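Local coordinates for protein NALP (Neisseria meningitidis, PDB 1UYN) that forms the outer-membrane beta-barrel pore through which an autotransporter protease exports its passenger domain to the cell surface, at residues A[12-17]-A[134-139]; A[145-150]-A[190-195]; A[158-163]-A[174-179]; A[179-184]-A[206-211]; A[213-218]-A[225-230]. All coordinates share one frame; numbering follows the deposited sequence.

Interaction 1 of 5, residues A[12-17]-A[134-139]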
# COMPACT_ATOMS: atom_id res chain seq x y z
N THR A 12 3.45 21.26 8.41
CA THR A 12 3.28 19.84 8.69
C THR A 12 2.54 19.16 7.56
O THR A 12 2.52 17.92 7.50
CB THR A 12 2.43 19.61 9.94
OG1 THR A 12 1.19 20.31 9.77
CG2 THR A 12 3.08 20.17 11.20
N VAL A 13 1.92 19.97 6.69
CA VAL A 13 1.13 19.43 5.58
C VAL A 13 1.97 18.69 4.56
O VAL A 13 1.53 17.66 4.02
CB VAL A 13 0.23 20.50 4.89
CG1 VAL A 13 1.06 21.52 4.04
CG2 VAL A 13 -0.82 19.81 4.05
N TYR A 14 3.19 19.13 4.32
CA TYR A 14 4.06 18.34 3.48
C TYR A 14 4.48 17.00 4.12
O TYR A 14 4.46 16.00 3.45
CB TYR A 14 5.25 19.14 3.05
CG TYR A 14 4.84 20.31 2.24
CD1 TYR A 14 4.67 20.19 0.90
CD2 TYR A 14 4.61 21.54 2.84
CE1 TYR A 14 4.25 21.28 0.15
CE2 TYR A 14 4.21 22.64 2.09
CZ TYR A 14 4.03 22.49 0.76
OH TYR A 14 3.63 23.52 -0.02
N ALA A 15 4.87 17.00 5.39
CA ALA A 15 5.23 15.74 6.07
C ALA A 15 4.09 14.74 6.05
O ALA A 15 4.29 13.58 5.79
CB ALA A 15 5.64 15.99 7.53
N ASP A 16 2.90 15.23 6.35
CA ASP A 16 1.70 14.43 6.50
C ASP A 16 1.21 13.82 5.21
O ASP A 16 0.75 12.68 5.21
CB ASP A 16 0.59 15.33 7.06
CG ASP A 16 0.82 15.69 8.52
OD1 ASP A 16 1.71 15.10 9.13
OD2 ASP A 16 0.17 16.57 9.13
N SER A 17 1.24 14.59 4.13
CA SER A 17 0.83 14.08 2.82
C SER A 17 1.81 13.02 2.35
O SER A 17 1.42 11.92 1.95
CB SER A 17 0.72 15.17 1.79
OG SER A 17 1.83 16.04 1.83
N ASN A 134 3.16 15.66 -4.97
CA ASN A 134 2.23 16.22 -3.99
C ASN A 134 1.97 17.65 -4.36
O ASN A 134 2.91 18.45 -4.50
CB ASN A 134 2.84 16.17 -2.57
CG ASN A 134 2.94 14.76 -2.01
OD1 ASN A 134 2.38 13.80 -2.57
ND2 ASN A 134 3.68 14.61 -0.93
N SER A 135 0.71 17.99 -4.54
CA SER A 135 0.29 19.37 -4.73
C SER A 135 -0.36 19.82 -3.46
O SER A 135 -1.26 19.20 -3.00
CB SER A 135 -0.70 19.46 -5.85
OG SER A 135 0.01 19.37 -7.04
N ILE A 136 0.15 20.87 -2.86
CA ILE A 136 -0.36 21.36 -1.62
C ILE A 136 -0.96 22.69 -1.90
O ILE A 136 -0.39 23.43 -2.63
CB ILE A 136 0.79 21.51 -0.63
CG1 ILE A 136 1.04 20.18 0.12
CG2 ILE A 136 0.49 22.58 0.35
CD1 ILE A 136 1.34 18.97 -0.75
N SER A 137 -2.13 22.98 -1.37
CA SER A 137 -2.51 24.37 -1.12
C SER A 137 -2.83 24.55 0.35
O SER A 137 -3.45 23.69 0.96
CB SER A 137 -3.66 24.83 -1.99
OG SER A 137 -4.51 23.77 -2.25
N ARG A 138 -2.35 25.65 0.92
CA ARG A 138 -2.61 25.98 2.31
C ARG A 138 -3.04 27.42 2.49
O ARG A 138 -2.31 28.34 2.12
CB ARG A 138 -1.39 25.75 3.24
CG ARG A 138 -0.08 25.43 2.65
CD ARG A 138 1.02 25.41 3.70
NE ARG A 138 1.94 26.52 3.48
CZ ARG A 138 2.32 27.40 4.38
NH1 ARG A 138 1.89 27.34 5.63
NH2 ARG A 138 3.18 28.35 4.04
N SER A 139 -4.22 27.58 3.07
CA SER A 139 -4.67 28.86 3.56
C SER A 139 -3.58 29.41 4.46
O SER A 139 -3.13 28.75 5.40
CB SER A 139 -5.99 28.74 4.33
OG SER A 139 -5.79 28.11 5.59
O HOH W 1 4.91 16.48 0.51

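Interaction 2 of 5, residues A[145-150]-A[190-195]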
# COMPACT_ATOMS: atom_id res chain seq x y z
N HIS A 145 -3.78 31.82 -0.35
CA HIS A 145 -3.24 30.48 -0.30
C HIS A 145 -1.81 30.46 -0.86
O HIS A 145 -1.44 31.28 -1.70
CB HIS A 145 -4.13 29.48 -1.07
CG HIS A 145 -5.61 29.67 -0.88
ND1 HIS A 145 -6.53 29.39 -1.87
CD2 HIS A 145 -6.33 30.12 0.18
CE1 HIS A 145 -7.75 29.66 -1.43
NE2 HIS A 145 -7.66 30.11 -0.20
N ALA A 146 -1.04 29.49 -0.37
CA ALA A 146 0.25 29.12 -0.96
C ALA A 146 0.06 27.81 -1.71
O ALA A 146 -0.56 26.91 -1.18
CB ALA A 146 1.28 28.92 0.13
N GLU A 147 0.57 27.73 -2.93
CA GLU A 147 0.57 26.47 -3.67
C GLU A 147 2.00 25.94 -3.70
O GLU A 147 2.95 26.69 -3.81
CB GLU A 147 -0.02 26.60 -5.08
CG GLU A 147 -0.90 27.82 -5.40
CD GLU A 147 -2.32 27.80 -4.78
OE1 GLU A 147 -3.05 26.77 -4.95
OE2 GLU A 147 -2.71 28.85 -4.15
N GLY A 148 2.14 24.62 -3.57
CA GLY A 148 3.44 23.98 -3.51
C GLY A 148 3.46 22.61 -4.11
O GLY A 148 2.53 21.83 -3.98
N SER A 149 4.54 22.30 -4.79
CA SER A 149 4.58 21.09 -5.59
C SER A 149 5.89 20.37 -5.34
O SER A 149 6.98 20.95 -5.43
CB SER A 149 4.39 21.42 -7.10
OG SER A 149 3.64 20.38 -7.73
N VAL A 150 5.80 19.11 -4.99
CA VAL A 150 7.03 18.37 -4.65
C VAL A 150 6.98 16.99 -5.21
O VAL A 150 5.93 16.36 -5.23
CB VAL A 150 7.33 18.34 -3.11
CG1 VAL A 150 6.25 17.67 -2.37
CG2 VAL A 150 8.66 17.66 -2.81
N ALA A 190 9.51 24.69 -3.32
CA ALA A 190 9.18 26.02 -2.82
C ALA A 190 7.76 26.34 -3.26
O ALA A 190 7.34 25.96 -4.35
CB ALA A 190 10.17 27.06 -3.34
N GLU A 191 7.03 27.01 -2.39
CA GLU A 191 5.66 27.46 -2.67
C GLU A 191 5.65 28.75 -3.47
O GLU A 191 6.37 29.63 -3.14
CB GLU A 191 4.93 27.67 -1.35
CG GLU A 191 4.85 26.41 -0.50
CD GLU A 191 4.12 26.62 0.81
OE1 GLU A 191 4.39 27.61 1.52
OE2 GLU A 191 3.25 25.78 1.12
N LYS A 192 4.85 28.84 -4.53
CA LYS A 192 4.53 30.14 -5.16
C LYS A 192 3.26 30.70 -4.57
O LYS A 192 2.56 30.01 -3.82
CB LYS A 192 4.39 30.06 -6.70
CG LYS A 192 3.88 28.72 -7.26
CD LYS A 192 3.09 28.91 -8.61
CE LYS A 192 2.67 27.52 -9.26
NZ LYS A 192 1.41 26.90 -8.69
N GLY A 193 2.99 31.97 -4.89
CA GLY A 193 1.69 32.57 -4.66
C GLY A 193 1.46 33.24 -3.34
O GLY A 193 0.43 33.85 -3.17
N SER A 194 2.40 33.17 -2.40
CA SER A 194 2.22 33.81 -1.09
C SER A 194 3.47 34.52 -0.59
O SER A 194 4.59 34.09 -0.87
CB SER A 194 1.79 32.79 -0.05
OG SER A 194 1.53 33.41 1.20
N ALA A 195 3.26 35.60 0.16
CA ALA A 195 4.36 36.37 0.74
C ALA A 195 4.94 35.68 1.98
O ALA A 195 6.01 36.07 2.46
CB ALA A 195 3.89 37.78 1.07

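Interaction 3 of 5, residues A[158-163]-A[174-179]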
# COMPACT_ATOMS: atom_id res chain seq x y z
N GLY A 158 10.90 -6.03 0.37
CA GLY A 158 10.15 -6.86 1.27
C GLY A 158 10.67 -8.28 1.26
O GLY A 158 11.06 -8.83 0.22
N ALA A 159 10.65 -8.89 2.44
CA ALA A 159 10.99 -10.26 2.58
C ALA A 159 9.96 -10.83 3.52
O ALA A 159 9.78 -10.34 4.58
CB ALA A 159 12.39 -10.40 3.13
N LEU A 160 9.25 -11.85 3.08
CA LEU A 160 8.29 -12.50 3.92
C LEU A 160 8.50 -14.02 3.86
O LEU A 160 8.86 -14.55 2.82
CB LEU A 160 6.87 -12.17 3.47
CG LEU A 160 6.40 -10.72 3.48
CD1 LEU A 160 5.00 -10.62 2.87
CD2 LEU A 160 6.38 -10.13 4.90
N GLY A 161 8.30 -14.69 4.97
CA GLY A 161 8.19 -16.13 4.97
C GLY A 161 6.77 -16.50 5.38
O GLY A 161 6.18 -15.82 6.22
N GLY A 162 6.22 -17.55 4.76
CA GLY A 162 4.96 -18.11 5.21
C GLY A 162 4.89 -19.62 5.35
O GLY A 162 5.46 -20.31 4.56
N VAL A 163 4.23 -20.11 6.38
CA VAL A 163 3.85 -21.53 6.54
C VAL A 163 2.36 -21.70 6.26
O VAL A 163 1.59 -20.74 6.32
CB VAL A 163 4.02 -22.02 7.96
CG1 VAL A 163 5.43 -21.66 8.55
CG2 VAL A 163 2.90 -21.47 8.82
N THR A 174 -2.81 -19.81 6.71
CA THR A 174 -1.42 -19.41 6.43
C THR A 174 -0.96 -18.34 7.40
O THR A 174 -1.67 -17.38 7.65
CB THR A 174 -1.27 -18.87 4.98
OG1 THR A 174 -2.18 -17.81 4.73
CG2 THR A 174 -1.74 -19.87 4.00
N VAL A 175 0.22 -18.55 7.98
CA VAL A 175 0.91 -17.55 8.80
C VAL A 175 2.04 -16.93 7.99
O VAL A 175 2.78 -17.60 7.31
CB VAL A 175 1.49 -18.15 10.06
CG1 VAL A 175 2.15 -17.10 10.90
CG2 VAL A 175 0.39 -18.86 10.87
N GLU A 176 2.16 -15.63 8.09
CA GLU A 176 3.03 -14.90 7.22
C GLU A 176 3.62 -13.72 7.96
O GLU A 176 2.95 -13.05 8.72
CB GLU A 176 2.26 -14.43 5.99
CG GLU A 176 3.21 -13.79 5.01
CD GLU A 176 2.54 -13.35 3.74
OE1 GLU A 176 2.31 -14.21 2.86
OE2 GLU A 176 2.27 -12.14 3.64
N GLY A 177 4.90 -13.46 7.71
CA GLY A 177 5.67 -12.52 8.49
C GLY A 177 6.99 -12.11 7.86
O GLY A 177 7.69 -12.89 7.20
N GLY A 178 7.36 -10.84 8.06
CA GLY A 178 8.65 -10.37 7.58
C GLY A 178 8.93 -8.91 7.80
O GLY A 178 8.57 -8.35 8.80
N LEU A 179 9.64 -8.33 6.85
CA LEU A 179 10.02 -6.97 6.94
C LEU A 179 9.73 -6.28 5.62
O LEU A 179 9.70 -6.92 4.60
CB LEU A 179 11.50 -6.90 7.28
CG LEU A 179 11.97 -7.63 8.52
CD1 LEU A 179 13.47 -7.67 8.45
CD2 LEU A 179 11.50 -7.00 9.83

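Interaction 4 of 5, residues A[179-184]-A[206-211]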
# COMPACT_ATOMS: atom_id res chain seq x y z
N LEU A 179 9.64 -8.33 6.85
CA LEU A 179 10.02 -6.97 6.94
C LEU A 179 9.73 -6.28 5.62
O LEU A 179 9.70 -6.92 4.60
CB LEU A 179 11.50 -6.90 7.28
CG LEU A 179 11.97 -7.63 8.52
CD1 LEU A 179 13.47 -7.67 8.45
CD2 LEU A 179 11.50 -7.00 9.83
N ARG A 180 9.52 -4.97 5.67
CA ARG A 180 9.46 -4.14 4.46
C ARG A 180 10.31 -2.93 4.77
O ARG A 180 10.16 -2.34 5.80
CB ARG A 180 8.04 -3.72 4.18
CG ARG A 180 7.86 -2.99 2.83
CD ARG A 180 7.02 -1.72 2.93
NE ARG A 180 5.71 -2.00 3.48
CZ ARG A 180 5.00 -1.18 4.23
NH1 ARG A 180 5.44 0.01 4.60
NH2 ARG A 180 3.80 -1.59 4.65
N TYR A 181 11.23 -2.57 3.89
CA TYR A 181 12.02 -1.38 4.05
C TYR A 181 11.53 -0.33 3.06
O TYR A 181 11.52 -0.61 1.88
CB TYR A 181 13.48 -1.69 3.74
CG TYR A 181 14.43 -0.56 4.08
CD1 TYR A 181 14.62 -0.18 5.38
CD2 TYR A 181 15.16 0.10 3.08
CE1 TYR A 181 15.49 0.85 5.72
CE2 TYR A 181 16.05 1.12 3.40
CZ TYR A 181 16.20 1.49 4.74
OH TYR A 181 17.07 2.50 5.14
N ASP A 182 11.12 0.85 3.54
CA ASP A 182 10.68 1.94 2.68
C ASP A 182 11.75 2.96 2.63
O ASP A 182 12.11 3.51 3.67
CB ASP A 182 9.47 2.66 3.27
CG ASP A 182 8.27 1.80 3.36
OD1 ASP A 182 8.21 0.75 2.66
OD2 ASP A 182 7.34 2.10 4.13
N LEU A 183 12.24 3.24 1.44
CA LEU A 183 13.22 4.29 1.22
C LEU A 183 12.53 5.42 0.46
O LEU A 183 12.11 5.24 -0.66
CB LEU A 183 14.37 3.75 0.39
CG LEU A 183 15.58 4.63 0.17
CD1 LEU A 183 16.20 5.13 1.50
CD2 LEU A 183 16.58 3.84 -0.59
N LEU A 184 12.43 6.59 1.07
CA LEU A 184 11.75 7.71 0.44
C LEU A 184 12.82 8.75 0.18
O LEU A 184 13.49 9.14 1.11
CB LEU A 184 10.69 8.29 1.37
CG LEU A 184 9.93 9.46 0.72
CD1 LEU A 184 8.47 9.14 0.57
CD2 LEU A 184 10.10 10.72 1.53
N GLY A 206 14.65 6.22 5.45
CA GLY A 206 14.46 4.81 5.35
C GLY A 206 13.84 4.21 6.59
O GLY A 206 14.44 4.36 7.69
N THR A 207 12.73 3.46 6.41
CA THR A 207 12.01 2.85 7.51
C THR A 207 11.77 1.32 7.35
O THR A 207 11.14 0.85 6.41
CB THR A 207 10.68 3.57 7.67
OG1 THR A 207 10.88 4.97 7.84
CG2 THR A 207 10.00 3.19 8.97
N LEU A 208 12.29 0.56 8.30
CA LEU A 208 11.95 -0.83 8.44
C LEU A 208 10.64 -1.00 9.14
O LEU A 208 10.38 -0.34 10.14
CB LEU A 208 13.01 -1.54 9.28
CG LEU A 208 13.11 -3.05 9.13
CD1 LEU A 208 13.42 -3.47 7.73
CD2 LEU A 208 14.24 -3.45 10.06
N VAL A 209 9.85 -1.93 8.62
CA VAL A 209 8.49 -2.26 9.08
C VAL A 209 8.42 -3.75 9.34
O VAL A 209 8.78 -4.57 8.47
CB VAL A 209 7.40 -1.92 7.99
CG1 VAL A 209 6.01 -2.12 8.58
CG2 VAL A 209 7.53 -0.50 7.47
N GLY A 210 7.96 -4.12 10.51
CA GLY A 210 7.72 -5.52 10.82
C GLY A 210 6.26 -5.80 10.62
O GLY A 210 5.41 -5.00 10.94
N LEU A 211 6.00 -6.99 10.10
CA LEU A 211 4.70 -7.41 9.56
C LEU A 211 4.51 -8.84 9.97
O LEU A 211 5.48 -9.59 10.11
CB LEU A 211 4.68 -7.37 8.03
CG LEU A 211 5.01 -6.00 7.45
CD1 LEU A 211 5.62 -6.16 6.05
CD2 LEU A 211 3.77 -5.10 7.39
O HOH W 2 10.58 5.96 5.27

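Interaction 5 of 5, residues A[213-218]-A[225-230]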
# COMPACT_ATOMS: atom_id res chain seq x y z
N GLY A 213 0.95 -11.82 10.35
CA GLY A 213 -0.37 -11.93 9.77
C GLY A 213 -0.87 -13.34 9.63
O GLY A 213 -0.09 -14.28 9.62
N LEU A 214 -2.19 -13.43 9.49
CA LEU A 214 -2.96 -14.69 9.54
C LEU A 214 -3.96 -14.60 8.44
O LEU A 214 -4.55 -13.55 8.24
CB LEU A 214 -3.75 -14.76 10.83
CG LEU A 214 -3.00 -15.10 12.12
CD1 LEU A 214 -3.99 -15.44 13.30
CD2 LEU A 214 -2.02 -16.25 11.88
N LYS A 215 -4.12 -15.68 7.68
CA LYS A 215 -5.12 -15.75 6.61
C LYS A 215 -5.85 -17.08 6.77
O LYS A 215 -5.22 -18.13 6.80
CB LYS A 215 -4.48 -15.63 5.23
CG LYS A 215 -5.48 -15.60 4.05
CD LYS A 215 -4.76 -15.25 2.73
CE LYS A 215 -5.37 -15.93 1.49
NZ LYS A 215 -5.50 -14.98 0.30
N LEU A 216 -7.16 -17.02 6.91
CA LEU A 216 -8.00 -18.19 7.12
C LEU A 216 -8.85 -18.24 5.86
O LEU A 216 -9.87 -17.57 5.78
CB LEU A 216 -8.81 -18.01 8.41
CG LEU A 216 -9.79 -19.06 8.92
CD1 LEU A 216 -9.09 -20.38 9.32
CD2 LEU A 216 -10.59 -18.50 10.13
N SER A 217 -8.33 -18.93 4.83
CA SER A 217 -9.11 -19.35 3.66
C SER A 217 -10.10 -20.50 3.98
O SER A 217 -9.74 -21.50 4.57
CB SER A 217 -8.15 -19.78 2.53
OG SER A 217 -7.53 -18.66 1.90
N GLN A 218 -11.36 -20.34 3.58
CA GLN A 218 -12.32 -21.45 3.57
C GLN A 218 -12.92 -21.51 2.17
O GLN A 218 -13.63 -20.60 1.76
CB GLN A 218 -13.42 -21.22 4.61
CG GLN A 218 -14.63 -22.14 4.52
CD GLN A 218 -14.33 -23.55 5.01
OE1 GLN A 218 -13.78 -23.72 6.09
NE2 GLN A 218 -14.66 -24.55 4.21
N VAL A 225 -13.77 -18.94 -2.82
CA VAL A 225 -13.10 -19.02 -1.54
C VAL A 225 -13.36 -17.69 -0.87
O VAL A 225 -13.48 -16.68 -1.54
CB VAL A 225 -11.58 -19.27 -1.69
CG1 VAL A 225 -10.95 -18.14 -2.50
CG2 VAL A 225 -10.90 -19.45 -0.30
N LEU A 226 -13.50 -17.75 0.46
CA LEU A 226 -13.66 -16.61 1.33
C LEU A 226 -12.51 -16.65 2.35
O LEU A 226 -12.24 -17.70 2.91
CB LEU A 226 -15.01 -16.76 2.03
CG LEU A 226 -15.23 -15.95 3.31
CD1 LEU A 226 -15.76 -14.58 2.95
CD2 LEU A 226 -16.17 -16.70 4.27
N PHE A 227 -11.82 -15.54 2.60
CA PHE A 227 -10.84 -15.54 3.70
C PHE A 227 -11.06 -14.43 4.69
O PHE A 227 -11.61 -13.41 4.35
CB PHE A 227 -9.40 -15.47 3.22
CG PHE A 227 -9.27 -14.99 1.85
CD1 PHE A 227 -9.33 -13.64 1.58
CD2 PHE A 227 -9.10 -15.89 0.79
CE1 PHE A 227 -9.19 -13.16 0.25
CE2 PHE A 227 -8.97 -15.45 -0.55
CZ PHE A 227 -9.01 -14.07 -0.82
N ALA A 228 -10.69 -14.70 5.94
CA ALA A 228 -10.54 -13.68 6.94
C ALA A 228 -9.04 -13.46 7.12
O ALA A 228 -8.28 -14.39 6.93
CB ALA A 228 -11.19 -14.12 8.22
N THR A 229 -8.64 -12.22 7.43
CA THR A 229 -7.25 -11.85 7.74
C THR A 229 -7.17 -11.04 9.03
O THR A 229 -7.98 -10.16 9.27
CB THR A 229 -6.61 -10.94 6.66
OG1 THR A 229 -7.46 -9.81 6.43
CG2 THR A 229 -6.47 -11.63 5.34
N ALA A 230 -6.14 -11.31 9.81
CA ALA A 230 -5.80 -10.51 10.97
C ALA A 230 -4.29 -10.29 10.91
O ALA A 230 -3.55 -11.20 10.58
CB ALA A 230 -6.19 -11.23 12.22

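Interaction 1 of 5, residues A[12-17]-A[134-139]
Tyr-14 and Ile-136 mark the point where helix 12-17 lies against strand 134-139: the two axes come within 9.5 Å at 146° between their N-to-C directions, so the elements run in roughly opposite senses. The helix lies on the side of the strand occupied by Asn-134, Ile-136 and Arg-138. Ile-136 is the centre of the contact: its CG1 lies over one face of the Tyr-14 ring, 3.4 Å from Tyr-14 CE1, and its CG2 lies by the hydroxyl end. Tyr-14 CG stands anti to the carbonyl carbon (chi1 -62°), which swings the ring across Ile-136 although the CB bond does not point at the strand. Val-13 packs on the same isoleucine: its CG1 is 3.9 Å from Ile-136 CG2 and also meets the aliphatic CD of Arg-138. The polar ends of Tyr-14 and Arg-138 converge on Glu-191 of strand 172-192. At the other end of the contact one water ties helix to strand, donating to Tyr-14 O at 3.0 Å and accepting from Asn-134 ND2 at 2.7 Å; Asn-134 OD1 is in turn held by Thr-104. Most of the touching residues are buried. This is the early part of the N-terminal helix, inside the barrel against its wall: the pore-filling helix of the autotransporter translocator domain.

Interaction 2 of 5, residues A[145-150]-A[190-195]
The carboxylate of Glu-191, lying with its OE1 3.6 Å from Ala-146 CB, is gripped by several groups: OE2 receives the Tyr-14 hydroxyl and forms a salt bridge with Arg-138 NE, while OE1 has a weak hydrogen bond from Trp-198 N. Such a surrounding would probably stabilise its negative charge. The side chain runs straight beyond CG (chi2 -180°), carrying the carboxylate past Gly-148 and over the methyl of Ala-146. Ser-194 adds its CB to the same Ala-146 CB at 3.9 Å, and its hydroxyl turns to Leu-196 N. Glu-147 and Lys-192 form an antiparallel hydrogen-bonded pair between the two strands. Glu-147 N gives the sounder bond, 3.2 Å to Lys-192 O with an angle of 156° at the hydrogen. The return bond, Lys-192 N to Glu-147 O, is weak and bent at 124°, and Glu-147 O also takes a CA-H...O contact from Glu-191 CA. On the face of Glu-147 the Lys-192 chain passes slantwise, its NZ 3.9 Å from Glu-147 CB; the charged ends do not meet, Lys-192 NZ and Glu-147 OE1 being 5.8 Å apart. Gly-193 has a positive phi, and the chain there is loop. This is the open end of a long barrel hairpin, far from its turn, where a weak bond and a loop interrupt the regular ladder; it is probably the extracellular end, as in other autotransporter barrels.

Interaction 3 of 5, residues A[158-163]-A[174-179]
Leu-160 and Glu-176 share one face of this strand pair and are turned across each other, the leucine slanting over the partner strand while the glutamate stands up beside it. Leu-160 CD1 comes up against Glu-176 OE2 in plain packing. The other branch, CD2, settles on the backbone of Gly-178, 3.4 Å from its N, where glycine has no side chain to stand in the way. Glu-176 CG is anti to the backbone N (chi1 -174°) and the chain stays extended, which lifts the carboxylate off the strand; OE1 there takes a salt bridge from Lys-124 NZ and a hydrogen bond with Tyr-122 OH, both from strand 121-139. These polar and charged partners are consistent with a hydrophilic channel side.

The backbone is a regular antiparallel ladder of neighbouring transmembrane strands in the translocator barrel, with three hydrogen-bonded pairs: Ala-159 with Leu-179, Gly-161 with Gly-177 and Val-163 with Val-175. The bond of Gly-161 N to Gly-177 O measures 2.9 Å with an angle of 162° at the hydrogen. Between these bonds the CA-H groups of Gly-178 and Gly-162 make CA-H...O contacts with Ala-159 O and Val-175 O, respectively.

The opposite face carries Ala-159, Val-163, Val-175 and Leu-179, all on the surface and apt to face lipid. Here the two valines stand next to each other, Val-163 CG2 resting 3.8 Å from Val-175 CB. The pair Gly-161 and Gly-177 leaves that face bare of side chains at its middle, and Val-175 continues onto Leu-214 of the next strand.

Interaction 4 of 5, residues A[179-184]-A[206-211]
Arg-180, Leu-179 and Leu-208 bury the largest areas, and they sit on two different faces of the strand pair. Arg-180 points with Val-209, the two lying alongside each other: Val-209 CB covers one face of the guanidinium and Val-209 CG2 comes 3.6 Å from Arg-180 NH1. Leu-211 CD1 adds a second apolar neighbour, 3.9 Å from Arg-180 CB. Bends at chi2 and chi3 turn the chain along its own strand, where NH1 meets Asp-182 in a salt bridge of 2.9 Å to OD2, through the syn lone pair and within the guanidinium plane. Arg-180 NH2 pairs with Glu-233, and Asp-182 OD2 also with Arg-239, making a chain of alternating charges; Arg-180 touches Leu-29 and Lys-30 of helix 12-34. On the other face Leu-179 CB packs 4.0 Å from Leu-208 CD1, and Leu-208 also approaches the ring of Tyr-181, whose OH stands 3.5 Å from Gly-206 CA. Backbone bonds join Arg-180 with Val-209 and Asp-182 with Thr-207, each in both directions. An inner face with a charged cluster towards the helix and a largely apolar outer face are the two sides of a transmembrane barrel wall.

Interaction 5 of 5, residues A[213-218]-A[225-230]
A cation-pi contact on an antiparallel ladder joins Lys-215 to Phe-227, in the beta hairpin of strands 199-219 and 224-235 that forms part of the wall of the translocator beta-barrel. The axes of the two short segments pass 4.6 Å apart, and three hydrogen-bonded pairs clamp them: Leu-214 with Ala-230, Leu-216 with Ala-228 and Gln-218 with Leu-226. Both bonds of the Gln-218/Leu-226 pair are nearly straight, as is Leu-216 N to Ala-228 O, 2.9 Å long with 174° at the hydrogen. Both segments lie within transmembrane strands. One face carries Leu-214, Leu-216 and Leu-226 with Ala-228 and Ala-230, and Gln-218 at the turn end; its apolar residues are mostly on the surface and likely to face lipid, and Leu-214 extends it to Val-175 of strand 172-192. The other face holds Lys-215, Ser-217, Phe-227 and Thr-229, and Arg-286 of strand 281-292 touches Lys-215, Phe-227 and Thr-229 there. Ser-217 OG lies close to the ring at an oblique angle, 3.4 Å from Phe-227 CD2, and Ser-217 CB packs on Val-225 CG2 at 4.0 Å. Lys-215 leaves with CG anti to the backbone N (chi1 -176°), runs alongside Phe-227 CB, then bends over the ring. There CE makes a CH-pi contact, and NZ sits over the face 3.7 Å from the ring centroid of Phe-227, 14° off the normal.

In the fold
All five interactions involve one 12-stranded barrel, interaction 1 joining it to the helix inside. Interactions 1 and 2 form one cluster, their centres about 10 Å apart, with Glu-191 as the tie between them. Interactions 3 and 4 share Leu-179 and are joined by a probable hydrogen bond from Gly-178 N to Leu-211 O at 3.0 Å. Interactions 3 and 5 meet across adjacent strands, where Thr-174 N and Lys-215 O make a probable hydrogen bond of 2.9 Å. Interactions 2 and 5 sit towards opposite ends, centres about 46 Å apart. The bound detergent's pocket, lined by Gln-70, Val-72, Ile-74, Ala-86, Leu-88 and Met-90, includes no residue of these five contacts.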